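Thylakoid lumenal 15 kDa protein 1, chloroplastic (Arabidopsis thaliana, PDB 3N90) is of unknown function but folds, in its pentapeptide-repeat part, into a right-handed quadrilateral beta helix and resides in the chloroplast thylakoid lumen. Local coordinates at residues Y8-T13 / I29-K34; A56-A61 / A76-V81; S102-A107 / K124-V129. The protein carries 2 engineered substitutions. All blocks are in the same frame, centred on the assembly; numbering follows the deposited sequence.

In the fold
From the N terminus, the short, weakly bonded helix 10-13 meets residues 29-34 in contact 1, closing the loop 14-28, whose Phe-23 already packs in the interior of the right-handed quadrilateral beta helix. Contact 2 (56-61 with 76-81) then joins successive coils in the middle of the stack, its centre about 17 Å from that of contact 1; Phe-33 O packs on Ala-56 CB. Contact 3 (102-107 with 124-129) closes a loop containing most of helix 116-125 and ties the last coils to the C-terminal cap. Contacts 2 and 3 touch through probable hydrogen bonds from Val-81 N to Ser-102 OG and from Asn-103 N to Val-81 O. The three loops follow in series, none nested or crossed, with contacts 1 and 3 on opposite sides of the chain's centre.

Contact 1 of 3, residues Y8-T13 / I29-K34; sequences YGQGVT and IRQDFK. With SO4 (sulfate ion), chain B.
Gln-10 and Thr-13, on the weakly bonded helical turn 10-13, face the irregular backbone of 29-34, with Thr-13 CA 5.2 Å from Phe-33 CA. Side-chain amides and a hydroxyl supply all the direct hydrogen bonds between the segments. Gln-10, its chain bent at chi2 (-67°), lays its amide along the backbone of the other segment and uses both ends: NE2 donates to Arg-30 O (2.9 Å) nearly in its own amide plane, while OE1 receives Asp-32 N (2.8 Å), which is tilted from the carbonyl plane. Gln-31 slides past it the opposite way and is likewise bent. Its NE2 spends one N-H on Tyr-8 O (3.0 Å), arriving from above that carbonyl's plane, and the other on Thr-13 OG1 (2.9 Å) in an almost straight bond. Its OE1 reaches back to Tyr-8 N through one water. Thr-13 OG1 in turn donates to Asp-32 O (2.7 Å), so the hydroxyl both receives and gives. Beside these polar groups, Thr-13 CB comes obliquely to Phe-33 CE1, with CG2 also near that atom. That ring continues into the aromatic interior, meeting Phe-53 with parallel planes and Phe-23 and Phe-43 edge-to-face. A sulfate, probably from the crystallisation liquor, takes a weak bond from Gln-10 N. Asp-32 OD1 forms an Asx turn with Lys-34 N. Because both N-H groups of Gln-31 find acceptors close to its amide plane, the rotation of this buried amide is fixed, and the N-terminal turn is held to the first coils mainly by uncharged hydrogen bonds.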
loop_
_atom_site.group_PDB
_atom_site.type_symbol
_atom_site.label_atom_id
_atom_site.label_comp_id
_atom_site.label_asym_id
_atom_site.label_seq_id
_atom_site.Cartn_x
_atom_site.Cartn_y
_atom_site.Cartn_z
ATOM N N TYR A 8 0.961 -6.760 17.436
ATOM C CA TYR A 8 1.429 -8.023 16.926
ATOM C C TYR A 8 2.941 -8.031 16.898
ATOM O O TYR A 8 3.574 -7.143 16.281
ATOM C CB TYR A 8 0.877 -8.289 15.511
ATOM C CG TYR A 8 -0.625 -8.161 15.373
ATOM C CD1 TYR A 8 -1.461 -9.198 15.768
ATOM C CD2 TYR A 8 -1.208 -7.011 14.844
ATOM C CE1 TYR A 8 -2.839 -9.098 15.646
ATOM C CE2 TYR A 8 -2.581 -6.902 14.709
ATOM C CZ TYR A 8 -3.399 -7.957 15.123
ATOM O OH TYR A 8 -4.773 -7.870 15.002
ATOM N N GLY A 9 3.531 -9.048 17.524
ATOM C CA GLY A 9 4.965 -9.288 17.391
ATOM C C GLY A 9 5.329 -9.462 15.923
ATOM O O GLY A 9 4.489 -9.870 15.127
ATOM N N GLN A 10 6.571 -9.173 15.556
ATOM C CA GLN A 10 6.970 -9.232 14.136
ATOM C C GLN A 10 6.873 -10.669 13.605
ATOM O O GLN A 10 6.581 -10.885 12.417
ATOM C CB GLN A 10 8.367 -8.667 13.941
ATOM C CG GLN A 10 8.515 -7.176 14.326
ATOM C CD GLN A 10 7.747 -6.228 13.410
ATOM O OE1 GLN A 10 6.715 -6.585 12.833
ATOM N NE2 GLN A 10 8.273 -5.018 13.248
ATOM N N GLY A 11 7.066 -11.644 14.502
ATOM C CA GLY A 11 7.008 -13.076 14.099
ATOM C C GLY A 11 5.628 -13.542 13.679
ATOM O O GLY A 11 5.471 -14.591 13.017
ATOM N N VAL A 12 4.622 -12.753 14.045
ATOM C CA VAL A 12 3.247 -13.051 13.765
ATOM C C VAL A 12 2.924 -12.702 12.305
ATOM O O VAL A 12 2.089 -13.345 11.674
ATOM C CB VAL A 12 2.317 -12.256 14.712
ATOM C CG1 VAL A 12 0.870 -12.330 14.267
ATOM C CG2 VAL A 12 2.513 -12.686 16.178
ATOM N N THR A 13 3.613 -11.686 11.780
ATOM C CA THR A 13 3.266 -11.132 10.487
ATOM C C THR A 13 4.303 -11.427 9.387
ATOM O O THR A 13 3.981 -11.367 8.187
ATOM C CB THR A 13 2.985 -9.614 10.617
ATOM O OG1 THR A 13 4.126 -8.974 11.190
ATOM C CG2 THR A 13 1.745 -9.355 11.511
ATOM N N ILE A 29 2.334 0.286 12.902
ATOM C CA ILE A 29 3.487 1.095 12.558
ATOM C C ILE A 29 4.712 0.206 12.469
ATOM O O ILE A 29 5.038 -0.517 13.408
ATOM C CB ILE A 29 3.645 2.211 13.605
ATOM C CG1 ILE A 29 2.451 3.185 13.501
ATOM C CG2 ILE A 29 5.023 2.859 13.492
ATOM C CD1 ILE A 29 2.429 4.308 14.598
ATOM N N ARG A 30 5.397 0.232 11.324
ATOM C CA ARG A 30 6.612 -0.547 11.137
ATOM C C ARG A 30 6.437 -2.071 11.339
ATOM O O ARG A 30 7.395 -2.771 11.566
ATOM C CB ARG A 30 7.766 0.012 11.996
ATOM C CG ARG A 30 8.168 1.427 11.494
ATOM C CD ARG A 30 9.129 2.061 12.483
ATOM N NE ARG A 30 9.633 3.355 12.008
ATOM C CZ ARG A 30 9.963 4.369 12.795
ATOM N NH1 ARG A 30 9.784 4.280 14.111
ATOM N NH2 ARG A 30 10.450 5.490 12.256
ATOM N N GLN A 31 5.198 -2.525 11.174
ATOM C CA GLN A 31 4.907 -3.962 11.125
ATOM C C GLN A 31 5.663 -4.613 9.952
ATOM O O GLN A 31 5.741 -4.041 8.830
ATOM C CB GLN A 31 3.417 -4.186 10.969
ATOM C CG GLN A 31 2.992 -5.591 11.437
ATOM C CD GLN A 31 3.177 -5.807 12.930
ATOM O OE1 GLN A 31 2.961 -4.877 13.735
ATOM N NE2 GLN A 31 3.570 -7.038 13.320
ATOM N N ASP A 32 6.222 -5.803 10.215
ATOM C CA ASP A 32 7.023 -6.538 9.239
ATOM C C ASP A 32 6.116 -7.589 8.550
ATOM O O ASP A 32 5.830 -8.632 9.106
ATOM C CB ASP A 32 8.221 -7.243 9.917
ATOM C CG ASP A 32 9.206 -7.845 8.910
ATOM O OD1 ASP A 32 8.927 -7.848 7.675
ATOM O OD2 ASP A 32 10.297 -8.311 9.330
ATOM N N PHE A 33 5.650 -7.278 7.353
ATOM C CA PHE A 33 4.939 -8.257 6.523
ATOM C C PHE A 33 5.812 -8.727 5.352
ATOM O O PHE A 33 5.272 -9.147 4.306
ATOM C CB PHE A 33 3.666 -7.641 5.923
ATOM C CG PHE A 33 2.624 -7.330 6.918
ATOM C CD1 PHE A 33 1.766 -8.324 7.392
ATOM C CD2 PHE A 33 2.451 -6.029 7.361
ATOM C CE1 PHE A 33 0.754 -7.995 8.309
ATOM C CE2 PHE A 33 1.459 -5.708 8.298
ATOM C CZ PHE A 33 0.611 -6.666 8.766
ATOM N N LYS A 34 7.140 -8.673 5.495
ATOM C CA LYS A 34 8.015 -9.144 4.418
ATOM C C LYS A 34 7.671 -10.582 4.010
ATOM O O LYS A 34 7.541 -11.450 4.876
ATOM C CB LYS A 34 9.486 -9.088 4.856
ATOM C CG LYS A 34 10.434 -9.649 3.821
ATOM C CD LYS A 34 11.851 -9.196 4.230
ATOM C CE LYS A 34 12.881 -9.847 3.354
ATOM N NZ LYS A 34 14.268 -9.877 3.932
HETATM S S SO4 B . 7.622 -6.113 18.375
HETATM O O1 SO4 B . 8.209 -7.380 17.935
HETATM O O2 SO4 B . 7.825 -5.901 19.809
HETATM O O3 SO4 B . 6.160 -6.183 18.175
HETATM O O4 SO4 B . 8.196 -5.009 17.642
HETATM O O HOH W 1 1.228 -4.399 15.779
#

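Contact 2 of 3, residues A56-A61 / A76-V81; sequences ADLTGA and ANVTKV
Asp-57 and Asn-77 occupy equivalent places on successive coils of the right-handed quadrilateral beta helix, where their backbones make a single bridge. Asn-77 N donates to Ala-56 O (2.9 Å), nearly along the C=O axis, and Asn-77 O receives Leu-58 N (2.7 Å) in the carbonyl plane. Within the turn that follows, Gly-60 N donates to Thr-79 O (3.0 Å), and CA-H...O contacts from Thr-59 CA to Thr-79 O and Gly-60 CA to Lys-80 O add to it. The coils run in step from Ala-56 over Ala-76 to Thr-59 over Thr-79; at Gly-60 the match slips by one residue, to Val-81. On the outer side the Asp-57 carboxylate and the less surely placed Asn-77 amide lie alongside each other, pointing the same way with planes 5° apart. Next to them Thr-59 OG1 and Thr-79 OG1 stand 3.1 Å apart. Inside, Val-81 turns CG2 onto Leu-58, 4.0 Å from CB; Leu-38 and Phe-73 also meet Leu-58 in the stacked interior. A type II turn from Leu-58 to Ala-61 sets the corner, with Gly-60 at the positive phi (73°) that this turn needs. Behind the first shell, Asp-57 forms an Asx turn with Thr-59, and its other oxygen, OD2, is salt-bridged to Arg-39 on the preceding coil. With chi1 near 180° (-179°), the Asp-57 carboxylate is swung along the chain to Thr-59, where OD1 meets the hydroxyl OG1 with its syn lone pair at 2.7 Å and the backbone N from above the carboxylate plane at 3.0 Å.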
loop_
_atom_site.group_PDB
_atom_site.type_symbol
_atom_site.label_atom_id
_atom_site.label_comp_id
_atom_site.label_asym_id
_atom_site.label_seq_id
_atom_site.Cartn_x
_atom_site.Cartn_y
_atom_site.Cartn_z
ATOM N N ALA A 56 5.852 -9.024 -0.449
ATOM C CA ALA A 56 4.533 -9.550 -0.054
ATOM C C ALA A 56 3.601 -9.712 -1.247
ATOM O O ALA A 56 3.781 -9.090 -2.292
ATOM C CB ALA A 56 3.866 -8.700 1.073
ATOM N N ASP A 57 2.594 -10.556 -1.086
ATOM C CA ASP A 57 1.546 -10.677 -2.094
ATOM C C ASP A 57 0.285 -10.044 -1.566
ATOM O O ASP A 57 -0.355 -10.548 -0.638
ATOM C CB ASP A 57 1.302 -12.153 -2.450
ATOM C CG ASP A 57 0.231 -12.335 -3.527
ATOM O OD1 ASP A 57 -0.314 -11.339 -4.041
ATOM O OD2 ASP A 57 -0.041 -13.514 -3.882
ATOM N N LEU A 58 -0.050 -8.890 -2.139
ATOM C CA LEU A 58 -1.186 -8.108 -1.648
ATOM C C LEU A 58 -2.424 -8.238 -2.535
ATOM O O LEU A 58 -3.379 -7.453 -2.405
ATOM C CB LEU A 58 -0.775 -6.619 -1.475
ATOM C CG LEU A 58 -0.006 -6.368 -0.163
ATOM C CD1 LEU A 58 0.926 -5.149 -0.247
ATOM C CD2 LEU A 58 -1.009 -6.210 1.029
ATOM N N THR A 59 -2.411 -9.211 -3.439
ATOM C CA THR A 59 -3.421 -9.262 -4.481
ATOM C C THR A 59 -4.837 -9.125 -3.902
ATOM O O THR A 59 -5.209 -9.876 -2.987
ATOM C CB THR A 59 -3.315 -10.592 -5.271
ATOM O OG1 THR A 59 -2.060 -10.626 -5.954
ATOM C CG2 THR A 59 -4.469 -10.664 -6.290
ATOM N N GLY A 60 -5.603 -8.146 -4.384
ATOM C CA GLY A 60 -6.991 -7.962 -3.901
ATOM C C GLY A 60 -7.208 -7.392 -2.507
ATOM O O GLY A 60 -8.355 -7.353 -2.004
ATOM N N ALA A 61 -6.111 -6.963 -1.872
ATOM C CA ALA A 61 -6.191 -6.416 -0.523
ATOM C C ALA A 61 -6.902 -5.063 -0.545
ATOM O O ALA A 61 -6.883 -4.368 -1.569
ATOM C CB ALA A 61 -4.810 -6.280 0.080
ATOM N N ALA A 76 6.705 -6.157 -4.205
ATOM C CA ALA A 76 5.379 -6.642 -3.830
ATOM C C ALA A 76 4.474 -6.818 -5.045
ATOM O O ALA A 76 4.585 -6.091 -6.063
ATOM C CB ALA A 76 4.698 -5.680 -2.789
ATOM N N ASN A 77 3.572 -7.779 -4.907
ATOM C CA ASN A 77 2.456 -7.949 -5.833
ATOM C C ASN A 77 1.281 -7.119 -5.294
ATOM O O ASN A 77 0.623 -7.504 -4.333
ATOM C CB ASN A 77 2.121 -9.447 -5.939
ATOM C CG ASN A 77 1.044 -9.729 -6.941
ATOM O OD1 ASN A 77 0.388 -8.805 -7.423
ATOM N ND2 ASN A 77 0.857 -11.008 -7.280
ATOM N N VAL A 78 1.056 -5.971 -5.905
ATOM C CA VAL A 78 0.008 -5.057 -5.485
ATOM C C VAL A 78 -1.061 -4.998 -6.570
ATOM O O VAL A 78 -1.535 -3.923 -6.950
ATOM C CB VAL A 78 0.622 -3.663 -5.119
ATOM C CG1 VAL A 78 -0.350 -2.874 -4.227
ATOM C CG2 VAL A 78 1.909 -3.874 -4.335
ATOM N N THR A 79 -1.422 -6.165 -7.095
ATOM C CA THR A 79 -2.409 -6.222 -8.173
ATOM C C THR A 79 -3.818 -6.194 -7.601
ATOM O O THR A 79 -4.103 -6.840 -6.598
ATOM C CB THR A 79 -2.228 -7.488 -9.087
ATOM O OG1 THR A 79 -2.470 -8.648 -8.313
ATOM C CG2 THR A 79 -0.836 -7.588 -9.655
ATOM N N LYS A 80 -4.714 -5.441 -8.242
ATOM C CA LYS A 80 -6.135 -5.419 -7.836
ATOM C C LYS A 80 -6.378 -5.006 -6.371
ATOM O O LYS A 80 -7.331 -5.446 -5.722
ATOM C CB LYS A 80 -6.804 -6.758 -8.159
ATOM C CG LYS A 80 -6.880 -7.085 -9.642
ATOM C CD LYS A 80 -7.638 -8.417 -9.874
ATOM C CE LYS A 80 -7.420 -8.933 -11.295
ATOM N NZ LYS A 80 -8.288 -8.181 -12.269
ATOM N N VAL A 81 -5.522 -4.119 -5.893
ATOM C CA VAL A 81 -5.561 -3.648 -4.524
ATOM C C VAL A 81 -6.315 -2.338 -4.530
ATOM O O VAL A 81 -6.148 -1.539 -5.441
ATOM C CB VAL A 81 -4.123 -3.386 -4.001
ATOM C CG1 VAL A 81 -4.131 -2.617 -2.675
ATOM C CG2 VAL A 81 -3.336 -4.714 -3.854
#

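Contact 3 of 3, residues S102-A107 / K124-V129; sequences SNITGA and KVADGV
Ile-104 carries the apolar part of the contact, meeting Val-125 and Ala-126 where helix 116-125 gives way to an extended chain. A chi1 of 60° places CG1 between the backbone N and the carbonyl carbon, so that the Ile-104 side chain crosses that of Val-125 at about a right angle, CD1 near Val-125 CG2 and 3.8 Å from Ala-126 CB. The polar part centres on Gly-106 and Thr-105. Gly-106 N, in the type II turn from Ile-104 to Ala-107, donates to Asp-127 O (2.9 Å), the one direct backbone bond between the segments. Nearby, Thr-105 OG1 approaches Asp-127 OD1 (3.1 Å), but Asn-103 OD1, at 2.8 Å from Thr-105 OG1, competes for the same proton, so its target is not settled. Asn-103 OD1 also forms an Asx turn with Thr-105 N. A water bridges where the backbones have drawn apart, accepting from Ile-104 N and donating to Val-125 O. At the glycines the backbones approach, with Gly-106 CA 3.6 Å from Val-129 O. On one side, Asn-103 and Thr-105 are hydrogen-bonded to the preceding coil at Val-81, Leu-83 and Asn-85; on the other, Gly-128 and Ala-126 are held by Thr-137 and Arg-138 of helix 137-140, so segment 124-129 lies between the last coils and the terminal helix.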
loop_
_atom_site.group_PDB
_atom_site.type_symbol
_atom_site.label_atom_id
_atom_site.label_comp_id
_atom_site.label_asym_id
_atom_site.label_seq_id
_atom_site.Cartn_x
_atom_site.Cartn_y
_atom_site.Cartn_z
ATOM N N SER A 102 -5.008 -2.057 -9.916
ATOM C CA SER A 102 -5.252 -1.400 -8.631
ATOM C C SER A 102 -6.019 -0.086 -8.780
ATOM O O SER A 102 -5.924 0.596 -9.809
ATOM C CB SER A 102 -3.960 -1.225 -7.857
ATOM O OG SER A 102 -3.552 -2.540 -7.440
ATOM N N ASN A 103 -6.830 0.218 -7.781
ATOM C CA ASN A 103 -7.571 1.476 -7.770
ATOM C C ASN A 103 -6.788 2.477 -6.957
ATOM O O ASN A 103 -6.634 2.302 -5.750
ATOM C CB ASN A 103 -8.984 1.240 -7.184
ATOM C CG ASN A 103 -9.804 2.539 -7.058
ATOM O OD1 ASN A 103 -9.332 3.629 -7.392
ATOM N ND2 ASN A 103 -11.031 2.413 -6.563
ATOM N N ILE A 104 -6.286 3.529 -7.602
ATOM C CA ILE A 104 -5.461 4.530 -6.921
ATOM C C ILE A 104 -6.103 5.918 -6.863
ATOM O O ILE A 104 -5.386 6.919 -6.762
ATOM C CB ILE A 104 -4.054 4.641 -7.510
ATOM C CG1 ILE A 104 -4.099 5.032 -9.007
ATOM C CG2 ILE A 104 -3.299 3.305 -7.282
ATOM C CD1 ILE A 104 -2.759 5.456 -9.561
ATOM N N THR A 105 -7.427 5.934 -6.920
ATOM C CA THR A 105 -8.204 7.177 -6.876
ATOM C C THR A 105 -7.918 7.843 -5.550
ATOM O O THR A 105 -8.254 7.289 -4.497
ATOM C CB THR A 105 -9.719 6.913 -6.947
ATOM O OG1 THR A 105 -10.043 6.224 -8.151
ATOM C CG2 THR A 105 -10.516 8.256 -6.916
ATOM N N GLY A 106 -7.300 9.020 -5.598
ATOM C CA GLY A 106 -7.003 9.806 -4.399
ATOM C C GLY A 106 -5.820 9.287 -3.601
ATOM O O GLY A 106 -5.539 9.766 -2.512
ATOM N N ALA A 107 -5.072 8.328 -4.149
ATOM C CA ALA A 107 -3.821 7.918 -3.499
ATOM C C ALA A 107 -2.742 9.016 -3.527
ATOM O O ALA A 107 -2.620 9.770 -4.499
ATOM C CB ALA A 107 -3.288 6.626 -4.146
ATOM N N LYS A 124 -1.806 6.281 -16.123
ATOM C CA LYS A 124 -2.932 5.874 -16.953
ATOM C C LYS A 124 -4.142 5.658 -16.112
ATOM O O LYS A 124 -5.264 5.749 -16.612
ATOM C CB LYS A 124 -2.673 4.550 -17.692
ATOM C CG LYS A 124 -1.777 4.707 -18.878
ATOM C CD LYS A 124 -1.454 3.354 -19.474
ATOM C CE LYS A 124 -0.473 3.534 -20.630
ATOM N NZ LYS A 124 0.040 2.210 -21.005
ATOM N N VAL A 125 -3.935 5.281 -14.851
ATOM C CA VAL A 125 -5.087 4.945 -14.024
ATOM C C VAL A 125 -5.298 5.959 -12.894
ATOM O O VAL A 125 -6.206 5.754 -12.086
ATOM C CB VAL A 125 -5.005 3.492 -13.437
ATOM C CG1 VAL A 125 -5.180 2.419 -14.538
ATOM C CG2 VAL A 125 -3.715 3.300 -12.664
ATOM N N ALA A 126 -4.479 7.029 -12.857
ATOM C CA ALA A 126 -4.454 8.018 -11.766
ATOM C C ALA A 126 -5.478 9.135 -11.876
ATOM O O ALA A 126 -5.592 9.807 -12.914
ATOM C CB ALA A 126 -3.047 8.627 -11.602
ATOM N N ASP A 127 -6.199 9.343 -10.779
ATOM C CA ASP A 127 -7.128 10.463 -10.661
ATOM C C ASP A 127 -7.450 10.792 -9.194
ATOM O O ASP A 127 -6.998 10.108 -8.279
ATOM C CB ASP A 127 -8.381 10.242 -11.540
ATOM C CG ASP A 127 -9.337 9.188 -11.006
ATOM O OD1 ASP A 127 -9.108 8.578 -9.934
ATOM O OD2 ASP A 127 -10.368 8.983 -11.678
ATOM N N GLY A 128 -8.172 11.883 -8.966
ATOM C CA GLY A 128 -8.682 12.145 -7.635
ATOM C C GLY A 128 -7.797 12.970 -6.756
ATOM O O GLY A 128 -6.635 13.309 -7.105
ATOM N N VAL A 129 -8.365 13.298 -5.594
ATOM C CA VAL A 129 -7.670 14.035 -4.567
ATOM C C VAL A 129 -7.774 13.204 -3.300
ATOM O O VAL A 129 -8.810 12.605 -3.017
ATOM C CB VAL A 129 -8.288 15.445 -4.273
ATOM C CG1 VAL A 129 -7.246 16.346 -3.627
ATOM C CG2 VAL A 129 -8.812 16.093 -5.560
HETATM O O HOH W 2 -7.332 3.885 -10.246
#